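Local coordinates for protein probable thiamine pyrophosphokinase (Staphylococcus saprophyticus, PDB 3L8M) that probably transfers a pyrophosphate group from ATP to thiamine, yielding thiamine diphosphate, as a thiamine diphosphokinase, at residues A[74-77]-A[78-81]; A[32-35]-A[36-40]. One frame throughout, in Å; residues are numbered along the deposited sequence.

In the fold
Both contacts are helix ends in the catalytic domain of this probable thiamine pyrophosphokinase. Contact 2 comes first in the chain and closes helix 30-37 at its C-terminus; contact 1, at residues 74-77 and 78-81, opens helix 77-87 at its N-terminus. Their centres lie about 20 Å apart and their nearest atoms about 9 Å, so the two do not touch. What links them is Asp29, in the turn between strand 24-28 and helix 30-37: its carboxylate lies close to that of Asp77, while its backbone carbonyl accepts a weak hydrogen bond from Thr32. A bound sodium ion lies about 12 Å from the side chain of Leu78; Asp94 and Asn124 form a sodium site.

Contact 1 of 2, residues A[74-77]-A[78-81]; sequences DDTD and LALG
Thr76 and Ala79 meet at the start of helix 77-87, where the loop 74-76 turns into the first helical turn. The first two backbone bonds of the i to i+4 pattern form here: Leu80 N donates to Thr76 O at 3.2 Å, and Gly81 N to Asp77 O at 3.0 Å. Thr76 is the N-cap. Its OG1 accepts from Ala79 N at 3.1 Å with an N-H...O angle of 152°, giving an amide of the opening turn the acceptor that a preceding turn would otherwise supply. The hydroxyl gets there because chi1 of 63° sets OG1 between the backbone N and the carbonyl carbon, while CG2 lies anti to that carbon. Thr76 OG1 also lies 3.4 Å from Ala79 CB.

One residue earlier, the CB of Asp75 makes aliphatic contact with Leu80 CD2 at 3.8 Å and with Ala79 CB at 4.0 Å. Leu80 CG lies 3.2 Å from Thr76 O, beyond the oxygen end of the carbonyl. Asp77 points its CB away from the turn, and its OD2 comes close to OD1 of Asp29. Leu78 and Ala79 pack against Ile112 of helix 103-113, Leu78 also touching Ala109 there and Cys7 after strand 2-6.

Contact 2 of 2, residues A[32-35]-A[36-40]; sequences TLIL and LESGI
Leu35 and Ile40 touch where helix 30-37 ends, its regular bonds running from Leu36 N to Thr32 O at 3.2 Å and from Glu37 N to Leu33 O at 2.9 Å. The next bond of this pattern, from Ser38 N to Ile34 O, is doubled by the serine hydroxyl. Ser38 N and OG, the latter 3.0 Å from Ile34 O, arrive from opposite faces of the carbonyl plane. A chi1 of -58° keeps OG beside the serine's own backbone N, which lets both groups of one residue reach the same oxygen.

The chain then leaves the helix in a Schellman motif. Gly39 is the C-prime residue, with a phi of 74°, readily adopted by glycine; its N bonds to Leu36 O, and Ile40 N reaches back to Leu35 O at 2.9 Å, from above the carbonyl plane. The turn brings Ile40 back against Leu35, whose CD2 lies 4.1 Å from Ile40 CG2 as the two side chains cross obliquely. The chain then runs on to strand 44-46, the next strand of the beta-alpha-beta unit.

Glu37 extends beyond CG alongside the preceding turn, with OE2 3.7 Å from Leu33 CB. On another side of the helix, Leu36 sets its CG 3.5 Å from Thr32 O. Ile34 and Leu35 pack on Leu17 of helix 16-19 and Leu6 of strand 2-6, whereas Leu36 meets Leu36 of the second subunit, and Glu37 and Ser38 touch Phe49 and Glu56, respectively, of that same subunit.

Contact 1 of 2, residues A[74-77]-A[78-81]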
loop_
_atom_site.group_PDB
_atom_site.type_symbol
_atom_site.label_atom_id
_atom_site.label_comp_id
_atom_site.label_asym_id
_atom_site.label_seq_id
_atom_site.Cartn_x
_atom_site.Cartn_y
_atom_site.Cartn_z
ATOM N N ASP A 74 -6.141 -34.436 9.762
ATOM C CA ASP A 74 -7.515 -33.995 9.533
ATOM C C ASP A 74 -7.618 -33.365 8.142
ATOM O O ASP A 74 -7.696 -34.074 7.132
ATOM C CB ASP A 74 -7.919 -32.968 10.595
ATOM C CG ASP A 74 -9.410 -32.941 10.840
ATOM O OD1 ASP A 74 -10.177 -33.032 9.861
ATOM O OD2 ASP A 74 -9.815 -32.820 12.016
ATOM N N ASP A 75 -7.616 -32.034 8.095
ATOM C CA ASP A 75 -7.695 -31.311 6.830
ATOM C C ASP A 75 -6.324 -31.200 6.170
ATOM O O ASP A 75 -5.291 -31.241 6.852
ATOM C CB ASP A 75 -8.257 -29.905 7.053
ATOM C CG ASP A 75 -9.761 -29.896 7.251
ATOM O OD1 ASP A 75 -10.322 -28.795 7.440
ATOM O OD2 ASP A 75 -10.380 -30.982 7.213
ATOM N N THR A 76 -6.321 -31.062 4.845
ATOM C CA THR A 76 -5.078 -30.922 4.094
ATOM C C THR A 76 -4.481 -29.535 4.360
ATOM O O THR A 76 -5.150 -28.665 4.922
ATOM C CB THR A 76 -5.323 -31.055 2.580
ATOM O OG1 THR A 76 -6.180 -29.991 2.144
ATOM C CG2 THR A 76 -5.968 -32.412 2.252
ATOM N N ASP A 77 -3.226 -29.332 3.961
ATOM C CA ASP A 77 -2.571 -28.045 4.160
ATOM C C ASP A 77 -3.285 -26.944 3.380
ATOM O O ASP A 77 -3.423 -25.808 3.855
ATOM C CB ASP A 77 -1.092 -28.129 3.761
ATOM C CG ASP A 77 -0.286 -29.015 4.708
ATOM O OD1 ASP A 77 -0.840 -29.448 5.736
ATOM O OD2 ASP A 77 0.897 -29.278 4.437
ATOM N N LEU A 78 -3.773 -27.287 2.194
ATOM C CA LEU A 78 -4.483 -26.310 1.382
ATOM C C LEU A 78 -5.819 -25.928 2.016
ATOM O O LEU A 78 -6.228 -24.767 1.965
ATOM C CB LEU A 78 -4.732 -26.857 -0.033
ATOM C CG LEU A 78 -5.613 -25.949 -0.906
ATOM C CD1 LEU A 78 -4.959 -24.575 -0.969
ATOM C CD2 LEU A 78 -5.796 -26.536 -2.325
ATOM N N ALA A 79 -6.503 -26.899 2.619
ATOM C CA ALA A 79 -7.805 -26.616 3.220
ATOM C C ALA A 79 -7.679 -25.699 4.433
ATOM O O ALA A 79 -8.570 -24.897 4.707
ATOM C CB ALA A 79 -8.511 -27.923 3.601
ATOM N N LEU A 80 -6.570 -25.833 5.158
ATOM C CA LEU A 80 -6.307 -25.004 6.324
ATOM C C LEU A 80 -5.964 -23.594 5.826
ATOM O O LEU A 80 -6.477 -22.592 6.348
ATOM C CB LEU A 80 -5.132 -25.576 7.127
ATOM C CG LEU A 80 -5.265 -26.994 7.704
ATOM C CD1 LEU A 80 -3.944 -27.419 8.335
ATOM C CD2 LEU A 80 -6.380 -27.035 8.739
ATOM N N GLY A 81 -5.104 -23.526 4.810
ATOM C CA GLY A 81 -4.712 -22.240 4.251
ATOM C C GLY A 81 -5.925 -21.433 3.846
ATOM O O GLY A 81 -5.980 -20.226 4.083
#

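Contact 2 of 2, residues A[32-35]-A[36-40]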
loop_
_atom_site.group_PDB
_atom_site.type_symbol
_atom_site.label_atom_id
_atom_site.label_comp_id
_atom_site.label_asym_id
_atom_site.label_seq_id
_atom_site.Cartn_x
_atom_site.Cartn_y
_atom_site.Cartn_z
ATOM N N THR A 32 5.516 -21.851 -0.298
ATOM C CA THR A 32 6.193 -20.956 0.641
ATOM C C THR A 32 7.605 -20.566 0.181
ATOM O O THR A 32 7.906 -19.387 0.034
ATOM C CB THR A 32 6.275 -21.591 2.057
ATOM O OG1 THR A 32 4.959 -21.950 2.497
ATOM C CG2 THR A 32 6.877 -20.621 3.051
ATOM N N LEU A 33 8.466 -21.550 -0.047
ATOM C CA LEU A 33 9.827 -21.269 -0.494
ATOM C C LEU A 33 9.895 -20.586 -1.867
ATOM O O LEU A 33 10.783 -19.765 -2.098
ATOM C CB LEU A 33 10.656 -22.560 -0.517
ATOM C CG LEU A 33 10.940 -23.237 0.836
ATOM C CD1 LEU A 33 11.574 -22.221 1.781
ATOM C CD2 LEU A 33 9.651 -23.793 1.438
ATOM N N ILE A 34 8.974 -20.916 -2.778
ATOM C CA ILE A 34 8.988 -20.283 -4.100
ATOM C C ILE A 34 8.680 -18.785 -3.940
ATOM O O ILE A 34 9.275 -17.945 -4.621
ATOM C CB ILE A 34 7.930 -20.882 -5.089
ATOM C CG1 ILE A 34 8.091 -22.401 -5.242
ATOM C CG2 ILE A 34 8.069 -20.210 -6.448
ATOM C CD1 ILE A 34 9.499 -22.871 -5.547
ATOM N N LEU A 35 7.748 -18.448 -3.047
ATOM C CA LEU A 35 7.401 -17.038 -2.829
ATOM C C LEU A 35 8.614 -16.246 -2.356
ATOM O O LEU A 35 8.994 -15.243 -2.965
ATOM C CB LEU A 35 6.264 -16.902 -1.805
ATOM C CG LEU A 35 4.895 -17.302 -2.359
ATOM C CD1 LEU A 35 3.836 -17.273 -1.286
ATOM C CD2 LEU A 35 4.535 -16.347 -3.473
ATOM N N LEU A 36 9.215 -16.721 -1.268
ATOM C CA LEU A 36 10.385 -16.104 -0.669
ATOM C C LEU A 36 11.538 -15.969 -1.659
ATOM O O LEU A 36 12.178 -14.910 -1.741
ATOM C CB LEU A 36 10.822 -16.929 0.542
ATOM C CG LEU A 36 9.803 -16.967 1.691
ATOM C CD1 LEU A 36 10.193 -18.042 2.700
ATOM C CD2 LEU A 36 9.736 -15.593 2.360
ATOM N N GLU A 37 11.802 -17.037 -2.410
ATOM C CA GLU A 37 12.887 -17.045 -3.401
ATOM C C GLU A 37 12.723 -15.940 -4.432
ATOM O O GLU A 37 13.704 -15.415 -4.961
ATOM C CB GLU A 37 12.953 -18.404 -4.101
ATOM C CG GLU A 37 13.878 -19.386 -3.411
ATOM C CD GLU A 37 13.511 -20.831 -3.671
ATOM O OE1 GLU A 37 13.296 -21.211 -4.844
ATOM O OE2 GLU A 37 13.443 -21.592 -2.686
ATOM N N SER A 38 11.470 -15.602 -4.711
ATOM C CA SER A 38 11.117 -14.545 -5.651
ATOM C C SER A 38 11.116 -13.205 -4.916
ATOM O O SER A 38 10.728 -12.182 -5.474
ATOM C CB SER A 38 9.726 -14.799 -6.232
ATOM O OG SER A 38 9.679 -16.060 -6.877
ATOM N N GLY A 39 11.532 -13.224 -3.655
ATOM C CA GLY A 39 11.585 -12.000 -2.872
ATOM C C GLY A 39 10.228 -11.495 -2.439
ATOM O O GLY A 39 10.036 -10.297 -2.257
ATOM N N ILE A 40 9.283 -12.418 -2.297
ATOM C CA ILE A 40 7.941 -12.082 -1.880
ATOM C C ILE A 40 7.708 -12.597 -0.459
ATOM O O ILE A 40 7.987 -13.762 -0.160
ATOM C CB ILE A 40 6.901 -12.706 -2.844
ATOM C CG1 ILE A 40 6.953 -11.983 -4.196
ATOM C CG2 ILE A 40 5.486 -12.603 -2.247
ATOM C CD1 ILE A 40 5.919 -12.497 -5.210
#